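Local structure of putative secreted protein (4PEY) at residues I387-N392 and D426-T431; P237-N242 and A363-L368; T322-G327 and V332-L337. The protein hydrolyses laminarin and laminarioligosaccharides as a secreted exo-beta-1,3-glucanase of glycoside hydrolase family 55, releasing glucose and laminaribiose. The protein carries 1 engineered substitution. All blocks are in the same frame, centred on the assembly; numbering follows the deposited sequence.

In the fold
GH55 enzymes are built from two tandem right-handed beta-helices, and the chain meets these contacts in the order 2, 3, 1. Contact 2 opens at 237-242, on strand 231-243, and closes 121 residues later at 363-368, tying that strand to a coil of the second helix. Nested inside this long loop, contact 3 joins 322-327 to 332-337 round a single tight corner. After both have closed, contact 1 joins 387-392 to 426-431, in series with them. Contacts 1 and 3 each pack side chains from two faces of the helix against each other across its interior, and Leu-368 of contact 2 packs against Ile-387 of contact 1 and Val-334 of contact 3.

Contact 1. Residues I387-N392 and D426-T431; sequences IVVNSN and DNVLAT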
# COMPACT_ATOMS: atom_id res chain seq x y z
N ILE A 387 -0.76 -0.20 13.20
CA ILE A 387 0.62 -0.66 13.04
C ILE A 387 1.56 0.11 13.96
O ILE A 387 1.59 1.34 13.94
CB ILE A 387 1.14 -0.51 11.59
CG1 ILE A 387 0.18 -1.17 10.59
CG2 ILE A 387 2.57 -1.08 11.49
CD1 ILE A 387 0.69 -1.16 9.13
N VAL A 388 2.31 -0.63 14.78
CA VAL A 388 3.35 -0.03 15.61
C VAL A 388 4.70 -0.47 15.05
O VAL A 388 4.98 -1.68 14.99
CB VAL A 388 3.23 -0.43 17.09
CG1 VAL A 388 4.37 0.18 17.91
CG2 VAL A 388 1.88 -0.01 17.65
N VAL A 389 5.52 0.49 14.62
CA VAL A 389 6.84 0.15 14.11
C VAL A 389 7.90 0.51 15.15
O VAL A 389 8.25 1.68 15.31
CB VAL A 389 7.16 0.86 12.78
CG1 VAL A 389 8.54 0.47 12.28
CG2 VAL A 389 6.10 0.53 11.73
N ASN A 390 8.38 -0.51 15.85
CA ASN A 390 9.41 -0.34 16.88
C ASN A 390 10.83 -0.47 16.33
O ASN A 390 11.74 0.25 16.75
CB ASN A 390 9.20 -1.37 18.00
CG ASN A 390 7.95 -1.08 18.82
OD1 ASN A 390 7.80 0.02 19.35
ND2 ASN A 390 7.07 -2.07 18.92
N SER A 391 11.03 -1.40 15.39
CA SER A 391 12.38 -1.73 14.93
C SER A 391 13.04 -0.62 14.11
O SER A 391 12.45 -0.09 13.16
CB SER A 391 12.36 -3.01 14.09
OG SER A 391 11.98 -4.13 14.88
N ASN A 392 14.27 -0.29 14.49
CA ASN A 392 15.08 0.66 13.75
C ASN A 392 15.30 0.19 12.31
O ASN A 392 15.39 -1.02 12.06
CB ASN A 392 16.44 0.88 14.42
CG ASN A 392 16.33 1.59 15.76
OD1 ASN A 392 15.29 2.11 16.12
ND2 ASN A 392 17.43 1.60 16.50
N ASP A 426 13.96 4.29 15.06
CA ASP A 426 14.81 5.30 14.43
C ASP A 426 15.17 4.89 13.00
O ASP A 426 15.22 3.70 12.68
CB ASP A 426 16.11 5.50 15.23
CG ASP A 426 15.87 6.03 16.63
OD1 ASP A 426 14.80 6.61 16.88
OD2 ASP A 426 16.78 5.87 17.48
N ASN A 427 15.42 5.89 12.15
CA ASN A 427 15.84 5.66 10.76
C ASN A 427 14.83 4.84 9.96
O ASN A 427 15.19 4.07 9.07
CB ASN A 427 17.22 4.99 10.73
CG ASN A 427 18.24 5.73 11.57
OD1 ASN A 427 18.34 6.95 11.49
ND2 ASN A 427 19.00 5.00 12.38
N VAL A 428 13.55 5.02 10.29
CA VAL A 428 12.49 4.33 9.57
C VAL A 428 12.13 5.12 8.31
O VAL A 428 12.12 6.35 8.32
CB VAL A 428 11.26 4.11 10.47
CG1 VAL A 428 10.06 3.58 9.68
CG2 VAL A 428 11.62 3.14 11.61
N LEU A 429 11.91 4.40 7.21
CA LEU A 429 11.59 5.01 5.92
C LEU A 429 10.24 4.51 5.45
O LEU A 429 10.02 3.30 5.38
CB LEU A 429 12.67 4.68 4.87
CG LEU A 429 12.33 5.11 3.44
CD1 LEU A 429 12.29 6.63 3.31
CD2 LEU A 429 13.32 4.51 2.44
N ALA A 430 9.34 5.44 5.14
CA ALA A 430 8.04 5.12 4.53
C ALA A 430 8.01 5.68 3.12
O ALA A 430 8.21 6.88 2.91
CB ALA A 430 6.89 5.69 5.36
N THR A 431 7.80 4.80 2.15
CA THR A 431 7.64 5.22 0.76
C THR A 431 6.26 4.77 0.26
O THR A 431 5.98 3.57 0.15
CB THR A 431 8.77 4.64 -0.15
OG1 THR A 431 8.86 3.21 0.02
CG2 THR A 431 10.12 5.25 0.22
O HOH W 1 17.72 3.35 18.86
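Asn-392 and Asp-426 lie side by side with their side chains pointing the same way, amide and carboxylate planes only 12° apart. The two side chains are linked through a water; the direct bond is to the backbone of Asp-426. Asn-392 OD1 accepts the N-H of Asp-426, with OD1 and N 2.8 Å apart and the hydrogen almost exactly in line (174°). The donor stands above the amide, 45° out of the carbonyl plane, so the bond is straight at its hydrogen but does not use a lone-pair direction of the oxygen. With CG anti to its own carbonyl carbon, Asn-392 swings its amide to this N-H. One water bridges the outer ends of the two groups, accepting from Asn-392 ND2 and donating to Asp-426 OD2. The backbones add a C-H contact, Asn-392 CA lying 3.2 Å from Asp-426 O. An amide suits this place because one group supplies both an acceptor and a donor; its ND2 also reaches Asp-360 OD1, while Asp-426 OD1 takes the N-H of Glu-448.

Further in, the contact turns apolar. The side chains of Val-389 and Val-428 cross obliquely, Val-389 CG1 meeting Val-428 CG2 at 4.1 Å. The same CG2 lies 3.7 Å from Ser-391 O, a carbonyl whose hydrogen bond goes to Thr-394 OG1. Branched, compact valines fit a beta-helix interior, where Val-389 ends strand 385-389, its backbone bonded to His-422, and Val-428 leads into strand 429-436. Polar and apolar work are thus divided: the valines fill the inside between two faces of the helix, while the amide oxygen holds the loop that leads into strand 429-436, and the water relays the amide's N-H to the carboxylate, which probably helps hold the two planes nearly parallel.

Contact 2. Residues P237-N242 and A363-L368; sequences PAKRTN and ANPTSL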
# COMPACT_ATOMS: atom_id res chain seq x y z
N PRO A 237 14.77 -9.99 -3.95
CA PRO A 237 15.69 -8.93 -4.40
C PRO A 237 16.57 -8.38 -3.28
O PRO A 237 16.13 -8.28 -2.13
CB PRO A 237 14.74 -7.84 -4.91
CG PRO A 237 13.53 -8.61 -5.36
CD PRO A 237 13.38 -9.72 -4.35
N ALA A 238 17.81 -8.05 -3.62
CA ALA A 238 18.73 -7.39 -2.70
C ALA A 238 18.36 -5.91 -2.59
O ALA A 238 17.76 -5.34 -3.51
CB ALA A 238 20.16 -7.54 -3.17
N LYS A 239 18.75 -5.27 -1.49
CA LYS A 239 18.40 -3.86 -1.32
C LYS A 239 19.27 -2.97 -2.19
O LYS A 239 20.40 -3.32 -2.54
CB LYS A 239 18.48 -3.44 0.15
CG LYS A 239 19.82 -2.94 0.64
CD LYS A 239 19.68 -2.39 2.08
CE LYS A 239 20.98 -1.77 2.58
NZ LYS A 239 22.07 -2.77 2.65
N ARG A 240 18.70 -1.82 -2.54
CA ARG A 240 19.40 -0.76 -3.26
C ARG A 240 19.45 0.49 -2.40
O ARG A 240 18.48 0.83 -1.74
CB ARG A 240 18.71 -0.45 -4.58
CG ARG A 240 18.76 -1.55 -5.61
CD ARG A 240 18.33 -1.02 -6.96
NE ARG A 240 16.88 -0.95 -7.12
CZ ARG A 240 16.28 -0.37 -8.16
NH1 ARG A 240 17.01 0.23 -9.10
NH2 ARG A 240 14.96 -0.36 -8.25
N THR A 241 20.58 1.18 -2.39
CA THR A 241 20.64 2.49 -1.73
C THR A 241 20.74 3.56 -2.81
O THR A 241 21.39 3.35 -3.84
CB THR A 241 21.82 2.59 -0.76
OG1 THR A 241 23.04 2.41 -1.47
CG2 THR A 241 21.72 1.51 0.30
N ASN A 242 20.08 4.69 -2.58
CA ASN A 242 19.99 5.74 -3.59
C ASN A 242 19.56 5.17 -4.94
O ASN A 242 20.20 5.38 -5.97
CB ASN A 242 21.33 6.48 -3.71
CG ASN A 242 21.70 7.18 -2.43
OD1 ASN A 242 20.85 7.80 -1.78
ND2 ASN A 242 22.96 7.08 -2.04
N ALA A 363 21.99 -2.79 7.64
CA ALA A 363 22.45 -3.53 6.47
C ALA A 363 21.34 -4.39 5.87
O ALA A 363 21.28 -4.58 4.66
CB ALA A 363 23.66 -4.40 6.84
N ASN A 364 20.46 -4.91 6.72
CA ASN A 364 19.43 -5.86 6.31
C ASN A 364 18.14 -5.59 7.08
O ASN A 364 17.82 -6.30 8.04
CB ASN A 364 19.92 -7.30 6.53
CG ASN A 364 18.98 -8.34 5.95
OD1 ASN A 364 18.17 -8.03 5.07
ND2 ASN A 364 19.10 -9.58 6.42
N PRO A 365 17.40 -4.54 6.68
CA PRO A 365 16.23 -4.15 7.45
C PRO A 365 15.05 -5.08 7.29
O PRO A 365 15.00 -5.90 6.37
CB PRO A 365 15.88 -2.76 6.88
CG PRO A 365 16.49 -2.74 5.53
CD PRO A 365 17.73 -3.57 5.63
N THR A 366 14.09 -4.95 8.20
CA THR A 366 12.79 -5.57 8.01
C THR A 366 11.91 -4.63 7.20
O THR A 366 12.02 -3.40 7.33
CB THR A 366 12.16 -5.92 9.38
OG1 THR A 366 12.81 -7.09 9.89
CG2 THR A 366 10.65 -6.19 9.28
N SER A 367 11.06 -5.19 6.34
CA SER A 367 10.16 -4.39 5.53
C SER A 367 8.72 -4.89 5.57
O SER A 367 8.47 -6.09 5.73
CB SER A 367 10.64 -4.34 4.07
OG SER A 367 10.79 -5.64 3.52
N LEU A 368 7.79 -3.94 5.43
CA LEU A 368 6.39 -4.20 5.14
C LEU A 368 6.11 -3.67 3.74
O LEU A 368 6.37 -2.49 3.47
CB LEU A 368 5.46 -3.50 6.14
CG LEU A 368 5.62 -3.75 7.63
CD1 LEU A 368 4.53 -2.98 8.39
CD2 LEU A 368 5.55 -5.22 7.96
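The backbones around Lys-239 and Ala-363 do not pair as strands: the closest alpha carbons, CA of Lys-239 and CA of Asn-364, stand 8.0 Å apart, and a side chain must span the gap. Lys-239 does so, fastening strand 231-243 to a loop of the second beta-helix at a partly open edge. Its CG sits between the backbone N and the carbonyl carbon (chi1 89°), the more hindered choice, after which the chain runs extended until it bends at chi4 (-63°). That final bend turns the ammonium onto the backbone of Ala-363, where Lys-239 NZ donates to Ala-363 O at 2.8 Å. The nitrogen comes in from the side of the oxygen, with a C=O...N angle of 126°, and is tilted out of the carbonyl plane.

The methylenes share the work. Lys-239 CE is 3.5 Å from Ala-363 O, and Lys-239 CD comes within 4.2 Å of Pro-365 CD, so the shaft of the lysine lies by the proline ring. Proline, rigid and without an N-H, suits a loop that leads into strand 367-375 and offers an apolar surface here. Arg-220, which touches the Lys-239 side chain, donates to Pro-365 O and to Ser-367 OG, adding a second polar tie across the same junction.

With an alanine here the ammonium and its methylenes go, which would probably leave Ala-363 O without this donor and the Pro-365 ring less covered. Chemically the contact pairs a flexible cation with a neutral carbonyl dipole, and the charged donor probably strengthens a bond whose acceptor carries only a partial charge.

Contact 3. Residues T322-G327 and V332-L337; sequences TALKVG and VKVAGL
Leu-324 carries CG anti to its backbone N (chi1 178°), and its chi2 of 62° helps send CD2 across the gap to Val-334, whose CG1 is likewise anti to N and reaches back. The two side chains meet tip to tip, with Leu-324 CD2 and Val-334 CG1 3.8 Å apart. Two residues on, Val-326 uses the same rotation (chi1 -176°) to aim CG1 at Val-332. That methyl settles over the branched end of its partner: Val-326 CG1 is 3.9 Å from CB, CG1 and CG2 of Val-332 alike. A looser contact, Val-326 CG2 to Val-334 CG2 at 4.3 Å, joins the two pairs. All four residues are buried; leucine's extra carbon carries its methyl out to Val-334, while valine's branching presents a broad apolar end.

The meeting is that of two faces of one beta-helix coil, separated by a four-residue corner. Strand 324-326 lies between strands 298-300 and 348-352 in its parallel face, and Leu-324 also touches Ile-298 and Ile-300. Strand 333-335 pairs with 306-309 and 367-375, whose Leu-368 and Val-371 pack on Val-334.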
# COMPACT_ATOMS: atom_id res chain seq x y z
N THR A 322 -3.22 -9.40 18.64
CA THR A 322 -2.44 -8.81 17.58
C THR A 322 -2.33 -9.84 16.44
O THR A 322 -2.11 -11.01 16.71
CB THR A 322 -1.06 -8.39 18.11
OG1 THR A 322 -1.24 -7.45 19.19
CG2 THR A 322 -0.19 -7.77 17.03
N ALA A 323 -2.52 -9.43 15.19
CA ALA A 323 -2.49 -10.38 14.07
C ALA A 323 -1.07 -10.86 13.76
O ALA A 323 -0.84 -12.04 13.49
CB ALA A 323 -3.11 -9.77 12.81
N LEU A 324 -0.12 -9.92 13.77
CA LEU A 324 1.24 -10.21 13.32
C LEU A 324 2.25 -9.48 14.19
O LEU A 324 2.18 -8.26 14.35
CB LEU A 324 1.41 -9.79 11.86
CG LEU A 324 2.80 -9.97 11.26
CD1 LEU A 324 3.19 -11.44 11.26
CD2 LEU A 324 2.83 -9.40 9.85
N LYS A 325 3.19 -10.23 14.76
CA LYS A 325 4.28 -9.67 15.54
C LYS A 325 5.62 -10.09 14.96
O LYS A 325 5.92 -11.28 14.92
CB LYS A 325 4.20 -10.11 17.01
CG LYS A 325 3.05 -9.54 17.79
CD LYS A 325 3.15 -9.95 19.25
CE LYS A 325 2.09 -9.27 20.10
NZ LYS A 325 2.36 -9.46 21.55
N VAL A 326 6.41 -9.13 14.49
CA VAL A 326 7.77 -9.43 14.06
C VAL A 326 8.73 -9.16 15.21
O VAL A 326 8.63 -8.13 15.88
CB VAL A 326 8.17 -8.60 12.82
CG1 VAL A 326 9.54 -9.00 12.34
CG2 VAL A 326 7.14 -8.77 11.71
N GLY A 327 9.65 -10.09 15.45
CA GLY A 327 10.63 -9.91 16.50
C GLY A 327 11.74 -8.93 16.15
O GLY A 327 11.73 -8.31 15.08
N VAL A 332 13.33 -9.42 7.88
CA VAL A 332 12.02 -10.03 7.68
C VAL A 332 11.31 -9.26 6.57
O VAL A 332 11.40 -8.03 6.51
CB VAL A 332 11.21 -10.05 8.99
CG1 VAL A 332 9.74 -10.36 8.74
CG2 VAL A 332 11.82 -11.07 9.95
N LYS A 333 10.64 -9.98 5.68
CA LYS A 333 9.98 -9.37 4.53
C LYS A 333 8.53 -9.80 4.50
O LYS A 333 8.20 -10.92 4.09
CB LYS A 333 10.70 -9.76 3.23
CG LYS A 333 12.18 -9.37 3.24
CD LYS A 333 13.01 -10.04 2.15
CE LYS A 333 14.51 -9.80 2.35
NZ LYS A 333 15.14 -10.68 3.39
N VAL A 334 7.66 -8.91 4.97
CA VAL A 334 6.22 -9.15 4.98
C VAL A 334 5.65 -8.50 3.74
O VAL A 334 5.93 -7.33 3.48
CB VAL A 334 5.54 -8.58 6.24
CG1 VAL A 334 4.06 -8.95 6.26
CG2 VAL A 334 6.24 -9.09 7.49
N ALA A 335 4.88 -9.25 2.95
CA ALA A 335 4.46 -8.74 1.64
C ALA A 335 3.10 -9.26 1.21
O ALA A 335 2.86 -10.47 1.24
CB ALA A 335 5.50 -9.10 0.58
N GLY A 336 2.22 -8.35 0.79
CA GLY A 336 0.99 -8.74 0.11
C GLY A 336 -0.07 -9.35 1.00
O GLY A 336 -0.71 -10.33 0.60
N LEU A 337 -0.26 -8.79 2.19
CA LEU A 337 -1.26 -9.27 3.13
C LEU A 337 -2.23 -8.17 3.53
O LEU A 337 -1.82 -7.03 3.72
CB LEU A 337 -0.59 -9.83 4.39
CG LEU A 337 0.29 -11.06 4.19
CD1 LEU A 337 1.14 -11.32 5.43
CD2 LEU A 337 -0.58 -12.27 3.88